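Local coordinates for protein Rv1364c/MT1410 (Mycobacterium tuberculosis, PDB 3KE6) that probably acts in sigma-factor regulation, pairing a PP2C-type phosphatase domain like RsbU with a kinase-like anti-sigma-factor domain like RsbW, at residues 31-36 with 127-132. Numbering follows the deposited sequence.
Sequences PVVPGA and LDFTSG
Phe129 makes the largest single contribution to this contact, reaching from the start of a hairpin turn to the short loop that leads into strand 36-43. Its CB points toward that loop without touching it, and contact begins farther out, at the ring. CG lies anti to the carbonyl carbon (chi1 -62°), which sends the ring toward Val33 and Gly35. Along one side of the ring, CD2 comes to 4.6 Å from Gly35 CA. Farther along, CE2 and CZ both lie 4.2 Å from CG2 of Val33, so that this methyl sits against the bond between them. It meets the ring obliquely, and the two side chains cross at about a right angle.

A second apolar pair lies deeper. Leu127 CD2 packs 4.0 Å from CB of Ala36, methyl against methyl, and the same CD2 also sits 4.2 Å from Phe129 CE2, joining the two pairs into one apolar patch. Met254 of strand 249-256 touches both Ala36 and Leu127, while Leu65 touches Ala36 and Phe129.

Phe129 is presented by a turn with its own polar framework. Asp128 OD2 accepts two bonds from Ser131: the backbone N, 2.7 Å away, meets it nearly along the C-O axis, whereas OG approaches from above the carboxylate plane. Gly132 N closes the turn on Asp128 O, and the positive phi of Gly132 suits glycine. Phe129 O, within the turn, accepts a hydrogen bond from the side chain of Arg256.

Asp128 and Ser131 thus form an Asx motif in the hairpin joining strands 121-128 and 133-139. The apolar contact beside it bridges the two facing beta-sheets of the phosphatase domain, consistent with the beta-sandwich core of the PP2C fold.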
loop_
_atom_site.group_PDB
_atom_site.type_symbol
_atom_site.label_atom_id
_atom_site.label_comp_id
_atom_site.label_asym_id
_atom_site.label_seq_id
_atom_site.Cartn_x
_atom_site.Cartn_y
_atom_site.Cartn_z
ATOM N N PRO A 31 0.982 1.514 1.589
ATOM C CA PRO A 31 2.400 1.174 1.740
ATOM C C PRO A 31 3.073 0.879 0.407
ATOM O O PRO A 31 2.390 0.752 -0.600
ATOM C CB PRO A 31 2.367 -0.087 2.599
ATOM C CG PRO A 31 1.075 -0.725 2.310
ATOM C CD PRO A 31 0.116 0.345 1.827
ATOM N N VAL A 32 4.408 0.804 0.414
ATOM C CA VAL A 32 5.190 0.439 -0.786
ATOM C C VAL A 32 6.016 -0.839 -0.548
ATOM O O VAL A 32 6.635 -0.982 0.498
ATOM C CB VAL A 32 6.169 1.556 -1.183
ATOM C CG1 VAL A 32 6.939 1.165 -2.443
ATOM C CG2 VAL A 32 5.431 2.861 -1.374
ATOM N N VAL A 33 6.031 -1.755 -1.509
ATOM C CA VAL A 33 6.687 -3.041 -1.315
ATOM C C VAL A 33 7.364 -3.522 -2.590
ATOM O O VAL A 33 7.059 -3.055 -3.694
ATOM C CB VAL A 33 5.717 -4.143 -0.802
ATOM C CG1 VAL A 33 5.182 -3.811 0.597
ATOM C CG2 VAL A 33 4.570 -4.379 -1.781
ATOM N N PRO A 34 8.317 -4.446 -2.442
ATOM C CA PRO A 34 9.105 -4.792 -3.591
ATOM C C PRO A 34 8.284 -5.428 -4.706
ATOM O O PRO A 34 8.491 -5.102 -5.880
ATOM C CB PRO A 34 10.132 -5.776 -3.026
ATOM C CG PRO A 34 10.151 -5.518 -1.589
ATOM C CD PRO A 34 8.772 -5.162 -1.236
ATOM N N GLY A 35 7.333 -6.288 -4.349
ATOM C CA GLY A 35 6.650 -7.096 -5.365
ATOM C C GLY A 35 5.247 -6.694 -5.777
ATOM O O GLY A 35 4.585 -7.449 -6.497
ATOM N N ALA A 36 4.785 -5.527 -5.318
ATOM C CA ALA A 36 3.470 -4.987 -5.740
ATOM C C ALA A 36 3.454 -3.473 -5.621
ATOM O O ALA A 36 4.047 -2.908 -4.689
ATOM C CB ALA A 36 2.348 -5.576 -4.909
ATOM N N LEU A 127 -1.862 -11.594 -1.075
ATOM C CA LEU A 127 -0.921 -11.897 -2.134
ATOM C C LEU A 127 0.304 -12.564 -1.553
ATOM O O LEU A 127 0.924 -12.008 -0.661
ATOM C CB LEU A 127 -0.490 -10.598 -2.812
ATOM C CG LEU A 127 0.557 -10.690 -3.936
ATOM C CD1 LEU A 127 0.071 -11.574 -5.138
ATOM C CD2 LEU A 127 0.941 -9.297 -4.392
ATOM N N ASP A 128 0.660 -13.740 -2.063
ATOM C CA ASP A 128 1.963 -14.343 -1.768
ATOM C C ASP A 128 3.015 -13.796 -2.751
ATOM O O ASP A 128 2.931 -14.039 -3.955
ATOM C CB ASP A 128 1.898 -15.872 -1.869
ATOM C CG ASP A 128 3.238 -16.536 -1.569
ATOM O OD1 ASP A 128 3.538 -16.772 -0.382
ATOM O OD2 ASP A 128 3.997 -16.833 -2.518
ATOM N N PHE A 129 4.004 -13.073 -2.226
ATOM C CA PHE A 129 5.040 -12.462 -3.065
ATOM C C PHE A 129 5.843 -13.466 -3.887
ATOM O O PHE A 129 6.205 -13.163 -5.011
ATOM C CB PHE A 129 6.023 -11.601 -2.243
ATOM C CG PHE A 129 5.391 -10.434 -1.552
ATOM C CD1 PHE A 129 5.711 -10.140 -0.238
ATOM C CD2 PHE A 129 4.469 -9.622 -2.205
ATOM C CE1 PHE A 129 5.124 -9.047 0.406
ATOM C CE2 PHE A 129 3.876 -8.548 -1.555
ATOM C CZ PHE A 129 4.215 -8.261 -0.259
ATOM N N THR A 130 6.131 -14.645 -3.335
ATOM C CA THR A 130 6.843 -15.685 -4.100
ATOM C C THR A 130 6.054 -16.258 -5.283
ATOM O O THR A 130 6.584 -16.334 -6.387
ATOM C CB THR A 130 7.293 -16.869 -3.231
ATOM O OG1 THR A 130 7.976 -16.390 -2.066
ATOM C CG2 THR A 130 8.242 -17.768 -4.030
ATOM N N SER A 131 4.806 -16.658 -5.065
ATOM C CA SER A 131 4.089 -17.477 -6.063
ATOM C C SER A 131 3.065 -16.744 -6.931
ATOM O O SER A 131 2.604 -17.297 -7.926
ATOM C CB SER A 131 3.404 -18.656 -5.373
ATOM O OG SER A 131 2.493 -18.212 -4.392
ATOM N N GLY A 132 2.709 -15.513 -6.563
ATOM C CA GLY A 132 1.641 -14.783 -7.255
ATOM C C GLY A 132 0.259 -15.246 -6.810
ATOM O O GLY A 132 -0.770 -14.716 -7.254
#